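Local coordinates for protein SidF, inhibitor of growth family, member 3 (Legionella pneumophila subsp. pneumophila, PDB 4FYE) that probably removes phosphate from phosphatidylinositol phosphates by hydrolysis, as a membrane-associated phosphoinositide phosphatase, at residues T359-A364 with W417-F422. The protein carries 1 engineered substitution. Residues are numbered along the deposited sequence; the frame is centred on the assembly and turned at random.
Sequences TQVVTA and WGVNWF
Gln360 and Trp417 join the backbones of 359-364 and 417-422 through a hydrogen bond from Trp417 N to Gln360 O, 3.2 Å long, with an angle of 152° at the hydrogen. It continues the parallel pairing of strands 353-360 and 402-416 just past the end of the second strand. Beyond it the backbones draw closer, to 4.5 Å between Thr363 CA and Gly418 CA, and a water bridges Val361 and Val419. The water donates to Val361 O at 2.7 Å and accepts from Val419 N at 2.8 Å. Gly418 lies against the turn of the first segment. Gly418 CA makes a C-H...O contact with Val362 O at 3.3 Å, and the lack of a side chain lets Thr363 sit close by.

Val361 and Val419 provide the apolar part. Val361 CG2 meets Val419 CG2 at 4.2 Å, with the side chains at a slant to each other. Val361 CG2 also rests against Trp417 O. The CB of Thr363 is directed at the second segment. Thr363 OG1 is anti to the backbone N (chi1 155°), which brings it 3.6 Å from Phe422 O. The Thr363 and Asn420 side chains cross at about a right angle, but their closest approach in the model is doubtful. With CG anti to the backbone N (chi1 -170°), Gln360 carries its amide to Ser416 OG and Gln376 O, with hydrogen bonds from OE1 and NE2 respectively. A phosphate ion, probably from the crystallisation liquor, lies about 5 Å from the Val362 side chain and may mark a pocket.

The contact is buried at the ends of the two central strands of a four-stranded mixed sheet. Helix 373-387 packs against Gln360 and Val362, while Gln628 of helix 626-637 and Arg652 of helix 652-668 both touch the two valines, Gln628 also hydrogen-bonding to Trp417 O.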
ATOM      1  N   THR A 359      -6.146   0.803  -5.670  1.00 44.02           N
ATOM      2  CA  THR A 359      -7.084   1.881  -5.288  1.00 43.55           C
ATOM      3  C   THR A 359      -6.287   3.143  -4.932  1.00 42.85           C
ATOM      4  O   THR A 359      -5.745   3.281  -3.850  1.00 43.51           O
ATOM      5  CB  THR A 359      -8.036   1.474  -4.178  1.00 41.52           C
ATOM      6  OG1 THR A 359      -7.267   0.900  -3.177  1.00 39.02           O
ATOM      7  CG2 THR A 359      -9.051   0.350  -4.687  1.00 46.44           C
ATOM      8  N   GLN A 360      -6.199   4.050  -5.890  1.00 40.67           N
ATOM      9  CA  GLN A 360      -5.440   5.278  -5.680  1.00 40.06           C
ATOM     10  C   GLN A 360      -6.326   6.303  -4.971  1.00 41.18           C
ATOM     11  O   GLN A 360      -7.573   6.280  -5.108  1.00 41.83           O
ATOM     12  CB  GLN A 360      -5.027   5.813  -7.043  1.00 39.79           C
ATOM     13  CG  GLN A 360      -4.044   6.942  -7.040  1.00 41.67           C
ATOM     14  CD  GLN A 360      -3.792   7.462  -8.465  1.00 50.09           C
ATOM     15  OE1 GLN A 360      -4.741   7.780  -9.230  1.00 47.34           O
ATOM     16  NE2 GLN A 360      -2.507   7.568  -8.823  1.00 46.92           N
ATOM     17  N   VAL A 361      -5.685   7.236  -4.279  1.00 38.59           N
ATOM     18  CA  VAL A 361      -6.367   8.100  -3.342  1.00 42.56           C
ATOM     19  C   VAL A 361      -5.862   9.599  -3.349  1.00 43.07           C
ATOM     20  O   VAL A 361      -6.228  10.406  -2.546  1.00 45.60           O
ATOM     21  CB  VAL A 361      -6.318   7.327  -2.009  1.00 43.55           C
ATOM     22  CG1 VAL A 361      -5.463   7.983  -0.984  1.00 39.85           C
ATOM     23  CG2 VAL A 361      -7.692   6.865  -1.562  1.00 46.72           C
ATOM     24  N   VAL A 362      -5.023   9.919  -4.316  1.00 47.57           N
ATOM     25  CA  VAL A 362      -4.624  11.261  -4.832  1.00 45.47           C
ATOM     26  C   VAL A 362      -5.824  12.076  -5.389  1.00 44.38           C
ATOM     27  O   VAL A 362      -6.873  11.550  -5.599  1.00 47.13           O
ATOM     28  CB  VAL A 362      -3.619  10.891  -5.953  1.00 49.60           C
ATOM     29  CG1 VAL A 362      -3.926  11.510  -7.305  1.00 56.30           C
ATOM     30  CG2 VAL A 362      -2.150  10.857  -5.506  1.00 43.39           C
ATOM     31  N   THR A 363      -5.733  13.390  -5.536  1.00 46.97           N
ATOM     32  CA  THR A 363      -6.780  14.078  -6.278  1.00 45.20           C
ATOM     33  C   THR A 363      -6.243  14.550  -7.657  1.00 47.07           C
ATOM     34  O   THR A 363      -5.637  15.623  -7.822  1.00 47.59           O
ATOM     35  CB  THR A 363      -7.775  14.981  -5.442  1.00 47.59           C
ATOM     36  OG1 THR A 363      -8.385  16.056  -6.228  1.00 46.65           O
ATOM     37  CG2 THR A 363      -7.243  15.484  -4.260  1.00 37.07           C
ATOM     38  N   ALA A 364      -6.444  13.656  -8.615  1.00 46.34           N
ATOM     39  CA  ALA A 364      -5.932  13.774  -9.951  1.00 45.36           C
ATOM     40  C   ALA A 364      -6.259  15.091 -10.567  1.00 46.86           C
ATOM     41  O   ALA A 364      -5.462  15.597 -11.376  1.00 53.40           O
ATOM     42  CB  ALA A 364      -6.529  12.682 -10.790  1.00 50.38           C
ATOM     43  N   TRP A 417     -10.085   7.846  -6.382  1.00 43.13           N
ATOM     44  CA  TRP A 417     -11.071   8.735  -5.782  1.00 42.04           C
ATOM     45  C   TRP A 417     -10.408   9.405  -4.646  1.00 42.11           C
ATOM     46  O   TRP A 417      -9.977   8.727  -3.681  1.00 38.34           O
ATOM     47  CB  TRP A 417     -12.219   7.957  -5.199  1.00 44.36           C
ATOM     48  CG  TRP A 417     -13.244   7.408  -6.143  1.00 47.05           C
ATOM     49  CD1 TRP A 417     -14.207   8.128  -6.874  1.00 50.58           C
ATOM     50  CD2 TRP A 417     -13.530   6.003  -6.405  1.00 43.98           C
ATOM     51  NE1 TRP A 417     -15.002   7.267  -7.593  1.00 50.99           N
ATOM     52  CE2 TRP A 417     -14.662   5.981  -7.343  1.00 48.85           C
ATOM     53  CE3 TRP A 417     -12.990   4.820  -5.980  1.00 43.45           C
ATOM     54  CZ2 TRP A 417     -15.192   4.805  -7.828  1.00 48.35           C
ATOM     55  CZ3 TRP A 417     -13.526   3.626  -6.465  1.00 47.53           C
ATOM     56  CH2 TRP A 417     -14.587   3.616  -7.380  1.00 49.33           C
ATOM     57  N   GLY A 418     -10.416  10.744  -4.701  1.00 40.55           N
ATOM     58  CA  GLY A 418      -9.598  11.573  -3.826  1.00 36.80           C
ATOM     59  C   GLY A 418     -10.047  11.587  -2.380  1.00 37.34           C
ATOM     60  O   GLY A 418     -11.222  11.250  -2.065  1.00 38.00           O
ATOM     61  N   VAL A 419      -9.152  12.044  -1.494  1.00 34.06           N
ATOM     62  CA  VAL A 419      -9.488  12.064  -0.110  1.00 37.15           C
ATOM     63  C   VAL A 419      -9.171  13.432   0.576  1.00 41.23           C
ATOM     64  O   VAL A 419      -9.614  13.720   1.696  1.00 42.57           O
ATOM     65  CB  VAL A 419      -8.736  10.802   0.401  1.00 39.06           C
ATOM     66  CG1 VAL A 419      -7.493  11.099   1.088  1.00 32.15           C
ATOM     67  CG2 VAL A 419      -9.612   9.653   0.874  1.00 36.41           C
ATOM     68  N   ASN A 420      -8.382  14.283  -0.074  1.00 41.22           N
ATOM     69  CA  ASN A 420      -7.973  15.528   0.589  1.00 39.25           C
ATOM     70  C   ASN A 420      -9.066  16.597   0.377  1.00 40.63           C
ATOM     71  O   ASN A 420     -10.187  16.307   0.003  1.00 45.56           O
ATOM     72  CB  ASN A 420      -6.622  16.007   0.076  1.00 33.68           C
ATOM     73  CG  ASN A 420      -6.718  16.470  -1.375  1.00 38.68           C
ATOM     74  OD1 ASN A 420      -5.708  16.771  -2.035  1.00 38.37           O
ATOM     75  ND2 ASN A 420      -7.935  16.528  -1.883  1.00 31.22           N
ATOM     76  N   TRP A 421      -8.761  17.844   0.683  1.00 42.21           N
ATOM     77  CA  TRP A 421      -9.786  18.872   0.705  1.00 39.48           C
ATOM     78  C   TRP A 421     -10.282  19.149  -0.706  1.00 42.34           C
ATOM     79  O   TRP A 421     -11.348  19.701  -0.918  1.00 45.80           O
ATOM     80  CB  TRP A 421      -9.227  20.087   1.382  1.00 39.24           C
ATOM     81  CG  TRP A 421     -10.242  21.198   1.618  1.00 50.92           C
ATOM     82  CD1 TRP A 421     -11.165  21.332   2.661  1.00 52.93           C
ATOM     83  CD2 TRP A 421     -10.498  22.349   0.757  1.00 53.06           C
ATOM     84  NE1 TRP A 421     -11.943  22.456   2.506  1.00 47.18           N
ATOM     85  CE2 TRP A 421     -11.555  23.131   1.410  1.00 55.94           C
ATOM     86  CE3 TRP A 421      -9.948  22.814  -0.431  1.00 56.55           C
ATOM     87  CZ2 TRP A 421     -12.039  24.314   0.858  1.00 58.50           C
ATOM     88  CZ3 TRP A 421     -10.441  24.021  -0.973  1.00 61.61           C
ATOM     89  CH2 TRP A 421     -11.458  24.739  -0.342  1.00 60.26           C
ATOM     90  N   PHE A 422      -9.517  18.770  -1.714  1.00 43.12           N
ATOM     91  CA  PHE A 422      -9.901  19.030  -3.074  1.00 44.03           C
ATOM     92  C   PHE A 422     -10.673  17.907  -3.721  1.00 44.12           C
ATOM     93  O   PHE A 422     -11.008  18.031  -4.857  1.00 47.31           O
ATOM     94  CB  PHE A 422      -8.705  19.507  -3.926  1.00 46.22           C
ATOM     95  CG  PHE A 422      -7.941  20.715  -3.321  1.00 47.28           C
ATOM     96  CD1 PHE A 422      -8.296  22.023  -3.653  1.00 49.74           C
ATOM     97  CD2 PHE A 422      -6.840  20.533  -2.452  1.00 43.95           C
ATOM     98  CE1 PHE A 422      -7.600  23.130  -3.106  1.00 51.46           C
ATOM     99  CE2 PHE A 422      -6.138  21.614  -1.924  1.00 46.18           C
ATOM    100  CZ  PHE A 422      -6.523  22.915  -2.232  1.00 52.92           C
TER
HETATM  101  O   HOH W   1      -6.643  13.089  -2.235  1.00 39.46           O